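Local coordinates for thermoresistant glucokinase (Janibacter sp. HTCC2649, PDB 4EUN), which probably phosphorylates a sugar acid at the expense of ATP, as a gluconate kinase of the P-loop kinase fold, at residues G41-A46 and F57-A62. Sequence-based numbering, arbitrary orientation. Where two conformers were deposited one is given.
Sequences GKTTIA and FAEADA. With SO4 (sulfate ion), chain B.
F57 points its ring from edge strand 56-59 at the start of helix 42-53, where A46 and T43 receive it. The methyl CB of A46 lies 3.8 Å from F57 CE1, and T43 CG2 comes within 4.0 Å of F57 CZ. Both methyls approach the ring obliquely, and the T43 and F57 side chains cross at about a right angle. F57 reaches the helix because its chi1 of 167° swings CG away from the backbone N; residues 42-46 run nearly antiparallel to 57-59 (166°). T107 of strand 104-108 also packs on A46 and F57, which are buried.

Toward the sulfate the packing gives way to a wetter, polar side. The chi1 of -61° at T43 leaves CG2 facing the ring and OG1 beside the backbone N, near the sulfate. In the modelled conformer of E59 a water bridges the segments: it lies 3.1 Å from T43 OG1, donates to E59 OE1 at 2.7 Å and also donates to sulfate O3. In that conformer T107 OG1 also holds E59 OE1, while E59 OE2 accepts the amide of D61 from above the carboxylate plane.

The sulfate, probably from the crystallisation liquor, sits at the helix N-terminus. G41 N reaches its O4 at 2.7 Å, T43 N binds O3, and K42, bent at chi3 and chi4, curls back to bring NZ 2.7 Å from O1. This grip is consistent with a Walker A motif, the sulfate marking where a nucleotide phosphate would probably bind. One water therefore links the E59 carboxylate, as modelled, to that anion site, beside an apolar contact that joins helix to sheet.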
loop_
_atom_site.group_PDB
_atom_site.type_symbol
_atom_site.label_atom_id
_atom_site.label_comp_id
_atom_site.label_asym_id
_atom_site.label_seq_id
_atom_site.Cartn_x
_atom_site.Cartn_y
_atom_site.Cartn_z
ATOM N N GLY A 41 -0.606 -12.888 1.663
ATOM C CA GLY A 41 -0.742 -12.420 0.290
ATOM C C GLY A 41 -1.776 -11.322 0.120
ATOM O O GLY A 41 -2.329 -11.142 -0.973
ATOM N N LYS A 42 -2.040 -10.588 1.198
ATOM C CA LYS A 42 -3.108 -9.587 1.206
ATOM C C LYS A 42 -2.869 -8.456 0.226
ATOM O O LYS A 42 -3.807 -7.953 -0.403
ATOM C CB LYS A 42 -3.259 -8.977 2.597
ATOM C CG LYS A 42 -3.739 -9.910 3.669
ATOM C CD LYS A 42 -3.968 -9.115 4.937
ATOM C CE LYS A 42 -2.709 -8.369 5.368
ATOM N NZ LYS A 42 -1.712 -9.305 5.950
ATOM N N THR A 43 -1.616 -8.031 0.122
ATOM C CA THR A 43 -1.277 -6.928 -0.768
ATOM C C THR A 43 -1.582 -7.284 -2.220
ATOM O O THR A 43 -2.174 -6.484 -2.945
ATOM C CB THR A 43 0.191 -6.497 -0.601
ATOM O OG1 THR A 43 0.397 -6.048 0.745
ATOM C CG2 THR A 43 0.529 -5.368 -1.562
ATOM N N THR A 44 -1.202 -8.490 -2.633
ATOM C CA THR A 44 -1.481 -8.963 -3.990
ATOM C C THR A 44 -2.982 -8.974 -4.308
ATOM O O THR A 44 -3.403 -8.509 -5.368
ATOM C CB THR A 44 -0.861 -10.358 -4.235
ATOM O OG1 THR A 44 0.569 -10.260 -4.166
ATOM C CG2 THR A 44 -1.251 -10.883 -5.599
ATOM N N ILE A 45 -3.788 -9.497 -3.388
ATOM C CA ILE A 45 -5.235 -9.525 -3.563
ATOM C C ILE A 45 -5.831 -8.115 -3.605
ATOM O O ILE A 45 -6.605 -7.789 -4.506
ATOM C CB ILE A 45 -5.929 -10.353 -2.446
ATOM C CG1 ILE A 45 -5.344 -11.769 -2.376
ATOM C CG2 ILE A 45 -7.434 -10.396 -2.670
ATOM C CD1 ILE A 45 -5.425 -12.534 -3.689
ATOM N N ALA A 46 -5.463 -7.275 -2.639
ATOM C CA ALA A 46 -5.993 -5.910 -2.577
ATOM C C ALA A 46 -5.627 -5.109 -3.818
ATOM O O ALA A 46 -6.452 -4.357 -4.351
ATOM C CB ALA A 46 -5.497 -5.202 -1.323
ATOM N N PHE A 57 -6.195 2.037 -2.891
ATOM C CA PHE A 57 -5.512 1.060 -2.049
ATOM C C PHE A 57 -4.697 1.750 -0.965
ATOM O O PHE A 57 -3.993 2.723 -1.226
ATOM C CB PHE A 57 -4.603 0.189 -2.925
ATOM C CG PHE A 57 -3.615 -0.640 -2.150
ATOM C CD1 PHE A 57 -4.045 -1.601 -1.243
ATOM C CD2 PHE A 57 -2.257 -0.475 -2.350
ATOM C CE1 PHE A 57 -3.128 -2.353 -0.542
ATOM C CE2 PHE A 57 -1.340 -1.238 -1.659
ATOM C CZ PHE A 57 -1.778 -2.179 -0.753
ATOM N N ALA A 58 -4.790 1.237 0.261
ATOM C CA ALA A 58 -3.903 1.684 1.332
ATOM C C ALA A 58 -3.510 0.503 2.205
ATOM O O ALA A 58 -4.260 -0.455 2.357
ATOM C CB ALA A 58 -4.567 2.746 2.179
ATOM N N GLU A 59 -2.324 0.607 2.792
ATOM C CA GLU A 59 -1.798 -0.412 3.680
ATOM C C GLU A 59 -2.039 0.048 5.110
ATOM O O GLU A 59 -1.523 1.087 5.515
ATOM C CB GLU A 59 -0.301 -0.542 3.414
ATOM C CG GLU A 59 0.157 -1.964 3.240
ATOM C CD GLU A 59 0.066 -2.737 4.529
ATOM O OE1 GLU A 59 -0.304 -3.929 4.490
ATOM O OE2 GLU A 59 0.366 -2.143 5.589
ATOM N N ALA A 60 -2.836 -0.708 5.867
ATOM C CA ALA A 60 -3.246 -0.265 7.201
ATOM C C ALA A 60 -2.103 -0.112 8.205
ATOM O O ALA A 60 -2.200 0.718 9.105
ATOM C CB ALA A 60 -4.334 -1.177 7.780
ATOM N N ASP A 61 -1.023 -0.878 8.059
ATOM C CA ASP A 61 0.064 -0.779 9.037
ATOM C C ASP A 61 0.699 0.615 9.018
ATOM O O ASP A 61 1.328 1.016 9.987
ATOM C CB ASP A 61 1.140 -1.854 8.825
ATOM C CG ASP A 61 0.814 -3.156 9.517
ATOM O OD1 ASP A 61 -0.072 -3.164 10.398
ATOM O OD2 ASP A 61 1.469 -4.177 9.197
ATOM N N ALA A 62 0.554 1.356 7.920
ATOM C CA ALA A 62 1.172 2.667 7.858
ATOM C C ALA A 62 0.495 3.628 8.830
ATOM O O ALA A 62 1.076 4.644 9.207
ATOM C CB ALA A 62 1.117 3.220 6.428
HETATM S S SO4 B . 0.943 -9.893 3.050
HETATM O O1 SO4 B . -0.213 -10.243 3.867
HETATM O O2 SO4 B . 2.068 -9.624 3.935
HETATM O O3 SO4 B . 0.634 -8.711 2.259
HETATM O O4 SO4 B . 1.293 -10.982 2.153
HETATM O O HOH W 1 -0.443 -6.523 3.653
#